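Local structure of bifunctional protein PutA (Bdellovibrio bacteriovorus, 5UR2) at residues B[197-202]-B[216-221]; B[220-225]-B[236-241]. The protein probably catalyses both steps of proline breakdown to glutamate, oxidising proline with a flavin and the resulting glutamate semialdehyde with NAD+. One frame throughout, in Å; residues are numbered along the deposited sequence.

Contact 1: B[197-202]-B[216-221]; sequences VKMTAL and KILKDR. With P5F (N-propargylglycine-modified flavin adenine dinucleotide), chain F.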
loop_
_atom_site.group_PDB
_atom_site.type_symbol
_atom_site.label_atom_id
_atom_site.label_comp_id
_atom_site.label_asym_id
_atom_site.label_seq_id
_atom_site.Cartn_x
_atom_site.Cartn_y
_atom_site.Cartn_z
ATOM N N VAL B 197 48.191 -25.252 1.664
ATOM C CA VAL B 197 47.789 -24.608 2.905
ATOM C C VAL B 197 46.733 -23.530 2.667
ATOM O O VAL B 197 46.869 -22.715 1.755
ATOM C CB VAL B 197 49.023 -23.993 3.603
ATOM C CG1 VAL B 197 48.627 -23.319 4.913
ATOM C CG2 VAL B 197 50.072 -25.065 3.858
ATOM N N LYS B 198 45.702 -23.510 3.512
ATOM C CA LYS B 198 44.637 -22.505 3.429
ATOM C C LYS B 198 44.974 -21.446 4.457
ATOM O O LYS B 198 45.053 -21.738 5.680
ATOM C CB LYS B 198 43.251 -23.117 3.635
ATOM C CG LYS B 198 42.251 -23.182 2.483
ATOM C CD LYS B 198 42.266 -24.305 1.462
ATOM C CE LYS B 198 41.722 -23.997 0.074
ATOM N NZ LYS B 198 41.778 -25.024 -0.975
ATOM N N MET B 199 45.191 -20.214 4.011
ATOM C CA MET B 199 45.690 -19.169 4.897
ATOM C C MET B 199 44.745 -18.844 6.060
ATOM O O MET B 199 45.171 -18.804 7.212
ATOM C CB MET B 199 45.966 -17.877 4.111
ATOM C CG MET B 199 46.698 -16.817 4.950
ATOM S SD MET B 199 46.910 -15.226 4.144
ATOM C CE MET B 199 45.201 -14.656 4.033
ATOM N N THR B 200 43.462 -18.601 5.776
ATOM C CA THR B 200 42.571 -18.200 6.859
ATOM C C THR B 200 42.331 -19.303 7.879
ATOM O O THR B 200 41.786 -19.020 8.945
ATOM C CB THR B 200 41.242 -17.724 6.305
ATOM O OG1 THR B 200 40.532 -18.847 5.760
ATOM C CG2 THR B 200 41.509 -16.680 5.234
ATOM N N ALA B 201 42.720 -20.543 7.593
ATOM C CA ALA B 201 42.592 -21.575 8.605
ATOM C C ALA B 201 43.596 -21.417 9.738
ATOM O O ALA B 201 43.432 -22.063 10.776
ATOM C CB ALA B 201 42.747 -22.951 7.972
ATOM N N LEU B 202 44.610 -20.572 9.571
ATOM C CA LEU B 202 45.661 -20.405 10.562
ATOM C C LEU B 202 45.405 -19.284 11.558
ATOM O O LEU B 202 46.192 -19.131 12.495
ATOM C CB LEU B 202 46.997 -20.141 9.879
ATOM C CG LEU B 202 47.496 -21.345 9.107
ATOM C CD1 LEU B 202 48.626 -20.945 8.180
ATOM C CD2 LEU B 202 47.956 -22.351 10.123
ATOM N N LYS B 216 50.844 -9.234 9.693
ATOM C CA LYS B 216 51.950 -9.727 10.508
ATOM C C LYS B 216 51.582 -11.038 11.197
ATOM O O LYS B 216 52.404 -11.958 11.267
ATOM C CB LYS B 216 52.378 -8.678 11.532
ATOM C CG LYS B 216 53.411 -9.205 12.544
ATOM C CD LYS B 216 53.739 -8.155 13.596
ATOM C CE LYS B 216 53.977 -8.798 14.967
ATOM N NZ LYS B 216 55.087 -9.783 14.952
ATOM N N ILE B 217 50.357 -11.137 11.724
ATOM C CA ILE B 217 49.958 -12.367 12.406
ATOM C C ILE B 217 49.876 -13.526 11.419
ATOM O O ILE B 217 50.357 -14.632 11.705
ATOM C CB ILE B 217 48.627 -12.169 13.162
ATOM C CG1 ILE B 217 48.819 -11.218 14.340
ATOM C CG2 ILE B 217 48.049 -13.509 13.630
ATOM C CD1 ILE B 217 47.513 -10.779 15.002
ATOM N N LEU B 218 49.278 -13.296 10.241
ATOM C CA LEU B 218 49.185 -14.357 9.240
ATOM C C LEU B 218 50.573 -14.852 8.838
ATOM O O LEU B 218 50.819 -16.061 8.780
ATOM C CB LEU B 218 48.397 -13.870 8.018
ATOM C CG LEU B 218 46.899 -13.682 8.289
ATOM C CD1 LEU B 218 46.221 -12.874 7.187
ATOM C CD2 LEU B 218 46.231 -15.019 8.456
ATOM N N LYS B 219 51.499 -13.928 8.583
ATOM C CA LYS B 219 52.868 -14.314 8.263
ATOM C C LYS B 219 53.496 -15.117 9.391
ATOM O O LYS B 219 54.187 -16.111 9.138
ATOM C CB LYS B 219 53.713 -13.072 7.963
ATOM C CG LYS B 219 53.388 -12.414 6.638
ATOM C CD LYS B 219 53.846 -10.956 6.568
ATOM C CE LYS B 219 55.361 -10.830 6.525
ATOM N NZ LYS B 219 55.768 -9.394 6.451
ATOM N N ASP B 220 53.265 -14.702 10.647
ATOM C CA ASP B 220 53.839 -15.424 11.777
ATOM C C ASP B 220 53.307 -16.849 11.847
ATOM O O ASP B 220 54.039 -17.768 12.215
ATOM C CB ASP B 220 53.547 -14.705 13.105
ATOM C CG ASP B 220 54.297 -13.393 13.254
ATOM O OD1 ASP B 220 55.216 -13.144 12.455
ATOM O OD2 ASP B 220 53.982 -12.628 14.198
ATOM N N ARG B 221 52.033 -17.056 11.505
ATOM C CA ARG B 221 51.483 -18.402 11.590
ATOM C C ARG B 221 51.948 -19.267 10.430
ATOM O O ARG B 221 52.146 -20.476 10.608
ATOM C CB ARG B 221 49.957 -18.347 11.635
ATOM C CG ARG B 221 49.388 -17.441 12.725
ATOM C CD ARG B 221 49.454 -18.077 14.092
ATOM N NE ARG B 221 49.033 -17.167 15.164
ATOM C CZ ARG B 221 47.792 -17.034 15.625
ATOM N NH1 ARG B 221 46.799 -17.739 15.107
ATOM N NH2 ARG B 221 47.541 -16.187 16.616
HETATM P PA P5F F . 36.003 -25.156 -16.724
HETATM O O1A P5F F . 36.755 -24.963 -18.084
HETATM O O2A P5F F . 34.672 -25.721 -16.767
HETATM O O5B P5F F . 35.738 -23.889 -15.957
HETATM C C5B P5F F . 34.782 -23.738 -14.915
HETATM C C4B P5F F . 35.074 -22.423 -14.176
HETATM O O4B P5F F . 34.718 -21.274 -14.906
HETATM C C3B P5F F . 34.404 -22.231 -12.846
HETATM O O3B P5F F . 35.011 -22.941 -11.836
HETATM C C2B P5F F . 34.504 -20.772 -12.648
HETATM O O2B P5F F . 35.767 -20.462 -12.168
HETATM C C1B P5F F . 34.366 -20.241 -14.029
HETATM N N9A P5F F . 33.034 -19.809 -14.370
HETATM C C8A P5F F . 31.862 -20.552 -14.345
HETATM N N7A P5F F . 30.855 -19.774 -14.759
HETATM C C5A P5F F . 31.333 -18.503 -15.083
HETATM C C6A P5F F . 30.759 -17.315 -15.532
HETATM N N6A P5F F . 29.349 -17.235 -15.793
HETATM N N1A P5F F . 31.519 -16.221 -15.731
HETATM C C2A P5F F . 32.850 -16.249 -15.506
HETATM N N3A P5F F . 33.436 -17.388 -15.038
HETATM C C4A P5F F . 32.731 -18.507 -14.826
HETATM N N1 P5F F . 40.011 -22.616 -7.029
HETATM C C2 P5F F . 40.291 -21.454 -6.220
HETATM O O2 P5F F . 39.486 -20.347 -6.370
HETATM N N3 P5F F . 41.382 -21.444 -5.291
HETATM C C4 P5F F . 42.230 -22.565 -5.117
HETATM O O4 P5F F . 43.279 -22.488 -4.192
HETATM C C4X P5F F . 41.931 -23.796 -5.964
HETATM N N5 P5F F . 42.653 -25.052 -5.772
HETATM C C5X P5F F . 42.603 -26.004 -6.899
HETATM C C6 P5F F . 43.690 -27.017 -7.067
HETATM C C7 P5F F . 43.690 -27.875 -8.196
HETATM C C7M P5F F . 44.796 -28.894 -8.353
HETATM C C8 P5F F . 42.659 -27.777 -9.178
HETATM C C8M P5F F . 42.629 -28.669 -10.393
HETATM C C9 P5F F . 41.628 -26.819 -9.029
HETATM C C9A P5F F . 41.619 -25.916 -7.843
HETATM N N10 P5F F . 40.563 -24.911 -7.703
HETATM C C10 P5F F . 40.859 -23.781 -6.867
HETATM C "C1'" P5F F . 39.322 -24.927 -8.518
HETATM C "C2'" P5F F . 39.517 -24.288 -9.894
HETATM O "O2'" P5F F . 39.715 -22.936 -9.725
HETATM C "C3'" P5F F . 38.365 -24.511 -10.876
HETATM O "O3'" P5F F . 37.229 -23.928 -10.357
HETATM C "C4'" P5F F . 38.042 -25.968 -11.172
HETATM O "O4'" P5F F . 39.218 -26.686 -11.023
HETATM C "C5'" P5F F . 37.335 -26.229 -12.516
HETATM O "O5'" P5F F . 37.822 -25.439 -13.583
HETATM P P P5F F . 38.076 -25.959 -15.098
HETATM O O1P P5F F . 39.196 -25.243 -15.946
HETATM O O2P P5F F . 38.225 -27.506 -14.841
HETATM O O3P P5F F . 36.551 -26.081 -15.696
HETATM C C21 P5F F . 41.667 -25.519 -3.394
HETATM C C22 P5F F . 42.279 -25.302 -4.578
HETATM C C23 P5F F . 41.798 -24.522 -2.230
#

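Contact 2: B[220-225]-B[236-241]; sequences DRLRPV and VNLDME. With P5F (N-propargylglycine-modified flavin adenine dinucleotide), chain F.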
loop_
_atom_site.group_PDB
_atom_site.type_symbol
_atom_site.label_atom_id
_atom_site.label_comp_id
_atom_site.label_asym_id
_atom_site.label_seq_id
_atom_site.Cartn_x
_atom_site.Cartn_y
_atom_site.Cartn_z
ATOM N N ASP B 220 53.265 -14.702 10.647
ATOM C CA ASP B 220 53.839 -15.424 11.777
ATOM C C ASP B 220 53.307 -16.849 11.847
ATOM O O ASP B 220 54.039 -17.768 12.215
ATOM C CB ASP B 220 53.547 -14.705 13.105
ATOM C CG ASP B 220 54.297 -13.393 13.254
ATOM O OD1 ASP B 220 55.216 -13.144 12.455
ATOM O OD2 ASP B 220 53.982 -12.628 14.198
ATOM N N ARG B 221 52.033 -17.056 11.505
ATOM C CA ARG B 221 51.483 -18.402 11.590
ATOM C C ARG B 221 51.948 -19.267 10.430
ATOM O O ARG B 221 52.146 -20.476 10.608
ATOM C CB ARG B 221 49.957 -18.347 11.635
ATOM C CG ARG B 221 49.388 -17.441 12.725
ATOM C CD ARG B 221 49.454 -18.077 14.092
ATOM N NE ARG B 221 49.033 -17.167 15.164
ATOM C CZ ARG B 221 47.792 -17.034 15.625
ATOM N NH1 ARG B 221 46.799 -17.739 15.107
ATOM N NH2 ARG B 221 47.541 -16.187 16.616
ATOM N N LEU B 222 52.144 -18.662 9.249
ATOM C CA LEU B 222 52.623 -19.390 8.073
ATOM C C LEU B 222 54.105 -19.705 8.166
ATOM O O LEU B 222 54.552 -20.756 7.684
ATOM C CB LEU B 222 52.370 -18.589 6.797
ATOM C CG LEU B 222 51.304 -19.098 5.837
ATOM C CD1 LEU B 222 51.407 -18.350 4.508
ATOM C CD2 LEU B 222 51.463 -20.586 5.637
ATOM N N ARG B 223 54.880 -18.803 8.761
ATOM C CA ARG B 223 56.335 -18.930 8.742
ATOM C C ARG B 223 56.841 -20.292 9.206
ATOM O O ARG B 223 57.667 -20.879 8.494
ATOM C CB ARG B 223 56.954 -17.792 9.572
ATOM C CG ARG B 223 58.487 -17.715 9.489
ATOM C CD ARG B 223 59.037 -16.461 10.178
ATOM N NE ARG B 223 58.642 -15.217 9.511
ATOM C CZ ARG B 223 57.718 -14.368 9.958
ATOM N NH1 ARG B 223 57.051 -14.598 11.089
ATOM N NH2 ARG B 223 57.470 -13.272 9.261
ATOM N N PRO B 224 56.397 -20.865 10.332
ATOM C CA PRO B 224 56.931 -22.191 10.715
ATOM C C PRO B 224 56.577 -23.292 9.727
ATOM O O PRO B 224 57.354 -24.245 9.579
ATOM C CB PRO B 224 56.286 -22.458 12.082
ATOM C CG PRO B 224 55.703 -21.148 12.521
ATOM C CD PRO B 224 55.393 -20.382 11.296
ATOM N N VAL B 225 55.414 -23.198 9.059
ATOM C CA VAL B 225 55.047 -24.198 8.057
ATOM C C VAL B 225 55.958 -24.078 6.843
ATOM O O VAL B 225 56.472 -25.080 6.326
ATOM C CB VAL B 225 53.568 -24.064 7.643
ATOM C CG1 VAL B 225 53.211 -25.155 6.635
ATOM C CG2 VAL B 225 52.658 -24.105 8.836
ATOM N N VAL B 236 55.643 -26.296 -0.604
ATOM C CA VAL B 236 54.533 -25.707 0.142
ATOM C C VAL B 236 53.815 -24.716 -0.757
ATOM O O VAL B 236 54.416 -23.739 -1.228
ATOM C CB VAL B 236 54.992 -25.035 1.439
ATOM C CG1 VAL B 236 53.776 -24.587 2.239
ATOM C CG2 VAL B 236 55.821 -25.999 2.245
ATOM N N ASN B 237 52.532 -24.976 -0.998
ATOM C CA ASN B 237 51.685 -24.145 -1.838
ATOM C C ASN B 237 50.644 -23.443 -0.973
ATOM O O ASN B 237 49.987 -24.082 -0.146
ATOM C CB ASN B 237 51.000 -24.985 -2.920
ATOM C CG ASN B 237 50.418 -24.132 -4.020
ATOM O OD1 ASN B 237 49.336 -23.564 -3.866
ATOM N ND2 ASN B 237 51.137 -24.024 -5.133
ATOM N N LEU B 238 50.500 -22.133 -1.161
ATOM C CA LEU B 238 49.498 -21.348 -0.451
ATOM C C LEU B 238 48.290 -21.234 -1.367
ATOM O O LEU B 238 48.415 -20.717 -2.487
ATOM C CB LEU B 238 50.038 -19.965 -0.075
ATOM C CG LEU B 238 49.141 -19.107 0.833
ATOM C CD1 LEU B 238 48.896 -19.834 2.156
ATOM C CD2 LEU B 238 49.730 -17.724 1.084
ATOM N N ASP B 239 47.147 -21.771 -0.923
ATOM C CA ASP B 239 45.937 -21.686 -1.731
ATOM C C ASP B 239 45.409 -20.253 -1.758
ATOM O O ASP B 239 45.843 -19.379 -1.001
ATOM C CB ASP B 239 44.855 -22.654 -1.233
ATOM C CG ASP B 239 45.172 -24.128 -1.564
ATOM O OD1 ASP B 239 45.942 -24.398 -2.511
ATOM O OD2 ASP B 239 44.631 -25.030 -0.894
ATOM N N MET B 240 44.452 -20.013 -2.649
ATOM C CA MET B 240 43.785 -18.720 -2.731
ATOM C C MET B 240 42.314 -18.913 -2.433
ATOM O O MET B 240 41.637 -19.703 -3.108
ATOM C CB MET B 240 43.950 -18.064 -4.099
ATOM C CG MET B 240 43.401 -16.654 -4.099
ATOM S SD MET B 240 44.277 -15.586 -2.953
ATOM C CE MET B 240 45.774 -15.326 -3.912
ATOM N N GLU B 241 41.828 -18.171 -1.444
ATOM C CA GLU B 241 40.443 -18.259 -1.001
ATOM C C GLU B 241 39.618 -17.142 -1.640
ATOM O O GLU B 241 39.929 -16.702 -2.754
ATOM C CB GLU B 241 40.388 -18.221 0.534
ATOM C CG GLU B 241 41.074 -19.433 1.159
ATOM C CD GLU B 241 41.492 -19.213 2.614
ATOM O OE1 GLU B 241 42.463 -18.462 2.840
ATOM O OE2 GLU B 241 40.866 -19.805 3.531
HETATM P PA P5F F . 36.003 -25.156 -16.724
HETATM O O1A P5F F . 36.755 -24.963 -18.084
HETATM O O2A P5F F . 34.672 -25.721 -16.767
HETATM O O5B P5F F . 35.738 -23.889 -15.957
HETATM C C5B P5F F . 34.782 -23.738 -14.915
HETATM C C4B P5F F . 35.074 -22.423 -14.176
HETATM O O4B P5F F . 34.718 -21.274 -14.906
HETATM C C3B P5F F . 34.404 -22.231 -12.846
HETATM O O3B P5F F . 35.011 -22.941 -11.836
HETATM C C2B P5F F . 34.504 -20.772 -12.648
HETATM O O2B P5F F . 35.767 -20.462 -12.168
HETATM C C1B P5F F . 34.366 -20.241 -14.029
HETATM N N9A P5F F . 33.034 -19.809 -14.370
HETATM C C8A P5F F . 31.862 -20.552 -14.345
HETATM N N7A P5F F . 30.855 -19.774 -14.759
HETATM C C5A P5F F . 31.333 -18.503 -15.083
HETATM C C6A P5F F . 30.759 -17.315 -15.532
HETATM N N6A P5F F . 29.349 -17.235 -15.793
HETATM N N1A P5F F . 31.519 -16.221 -15.731
HETATM C C2A P5F F . 32.850 -16.249 -15.506
HETATM N N3A P5F F . 33.436 -17.388 -15.038
HETATM C C4A P5F F . 32.731 -18.507 -14.826
HETATM N N1 P5F F . 40.011 -22.616 -7.029
HETATM C C2 P5F F . 40.291 -21.454 -6.220
HETATM O O2 P5F F . 39.486 -20.347 -6.370
HETATM N N3 P5F F . 41.382 -21.444 -5.291
HETATM C C4 P5F F . 42.230 -22.565 -5.117
HETATM O O4 P5F F . 43.279 -22.488 -4.192
HETATM C C4X P5F F . 41.931 -23.796 -5.964
HETATM N N5 P5F F . 42.653 -25.052 -5.772
HETATM C C5X P5F F . 42.603 -26.004 -6.899
HETATM C C6 P5F F . 43.690 -27.017 -7.067
HETATM C C7 P5F F . 43.690 -27.875 -8.196
HETATM C C7M P5F F . 44.796 -28.894 -8.353
HETATM C C8 P5F F . 42.659 -27.777 -9.178
HETATM C C8M P5F F . 42.629 -28.669 -10.393
HETATM C C9 P5F F . 41.628 -26.819 -9.029
HETATM C C9A P5F F . 41.619 -25.916 -7.843
HETATM N N10 P5F F . 40.563 -24.911 -7.703
HETATM C C10 P5F F . 40.859 -23.781 -6.867
HETATM C "C1'" P5F F . 39.322 -24.927 -8.518
HETATM C "C2'" P5F F . 39.517 -24.288 -9.894
HETATM O "O2'" P5F F . 39.715 -22.936 -9.725
HETATM C "C3'" P5F F . 38.365 -24.511 -10.876
HETATM O "O3'" P5F F . 37.229 -23.928 -10.357
HETATM C "C4'" P5F F . 38.042 -25.968 -11.172
HETATM O "O4'" P5F F . 39.218 -26.686 -11.023
HETATM C "C5'" P5F F . 37.335 -26.229 -12.516
HETATM O "O5'" P5F F . 37.822 -25.439 -13.583
HETATM P P P5F F . 38.076 -25.959 -15.098
HETATM O O1P P5F F . 39.196 -25.243 -15.946
HETATM O O2P P5F F . 38.225 -27.506 -14.841
HETATM O O3P P5F F . 36.551 -26.081 -15.696
HETATM C C21 P5F F . 41.667 -25.519 -3.394
HETATM C C22 P5F F . 42.279 -25.302 -4.578
HETATM C C23 P5F F . 41.798 -24.522 -2.230
#

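Contact 1: B[197-202]-B[216-221]
Met199 meets Leu218 and Leu202 meets Arg221 where the loop leaving a barrel strand folds back on the helix that follows it, a worked example of one short loop serving both core packing and flavin pocket. The apolar part is carried by Met199. Its CG stands anti to the backbone N (chi1 -171°), which sends the chain across Leu218 at about a right angle. Met199 CE ends 3.8 Å from Leu218 CD1, and Met199 CG lies 4.0 Å from Leu218 CD2. About one helical turn further along, Leu202 CB packs on Arg221 CB at 3.9 Å.

The polar part is one bond: Arg221 NH1 donates to Leu202 O at 3.0 Å with a bent N-H...O angle of 143°. The oxygen lies near the edge of the guanidinium but 16° out of its plane, and NH1 is also salt-bridged to Glu152. Ile217 CG2 covers one face of the guanidinium, displaced toward the rim.

A covalent bond marks the other end of the loop, where Lys198 NZ is joined to P5F C23 at 1.4 Å. The three-carbon remnant of N-propargylglycine thereby ties the lysine to flavin N5.

Helix 246-257 touches both Met199 and Leu218, helix 152-173 packs on Leu202, and Val197 lies on strand 194-197, beside strand 235-238 in the barrel.

Contact 2: B[220-225]-B[236-241]
Leu238 carries its CG anti to the backbone N (chi1 -172°), and Leu222 answers with a chi1 of -110°, midway between staggered positions; together these torsions bring the two leucine ends into contact in the helix-to-strand half of a beta-alpha-beta unit. The unit runs from strand 194-197 through helix 211-232 to strand 235-238, and it forms part of the closed eight-stranded parallel barrel of the proline dehydrogenase domain. It illustrates how such barrels clad their strands with aliphatic side chains from the helices outside.

Leu222 CD1 does the touching on the helix side. Leu222 CD1 fits against both methyls of Leu238, 3.7 Å from Leu238 CD1 and 3.9 Å from Leu238 CD2, with the two side chains crossing obliquely. One helical turn on, Val225 faces Val236 more loosely, CG1 to CG1 at 4.5 Å. The helix is kinked at this level: Pro224 has no N-H to give, and the N of Val225 likewise lacks its bond to the preceding turn. All four touching residues are buried. The layer continues through Val197, which meets Leu222 and Val236, and through Leu256 of helix 246-257.

On the outer side of the helix, Arg223 NH1 reaches Asp220 OD1 at 2.7 Å, almost in the guanidinium plane but on the anti side of the carboxylate and tilted 23° from the carboxylate plane.

Further along, the chain enters the flavin pocket. Asp239, salt-bridged through OD1 to Arg300, sets OD2 3.2 Å from P5F C23. The Met240 backbone then reads the pyrimidine edge of the flavin: its N donates to P5F O4 at 3.1 Å and its O accepts from P5F N3 at 2.8 Å.

How the contacts relate
Both contacts use helix 211-232 but different side chains of it: Leu218 and Arg221 in contact 1, Leu222 and Val225 in contact 2. Both are core contacts, though Arg221 is partly exposed while all four touching residues of contact 2 are buried. Contact 1 ties the helix to the loop after strand 194-197 and mixes apolar packing with an arginine-to-carbonyl bond; contact 2 meets through aliphatic side chains, without a polar bond between the segments. The two strands are themselves joined, Val197 N lying 2.8 Å from Asn237 O in a probable hydrogen bond. Each strand's C-terminal continuation reaches P5F, covalently in contact 1 and by backbone hydrogen bonds in contact 2.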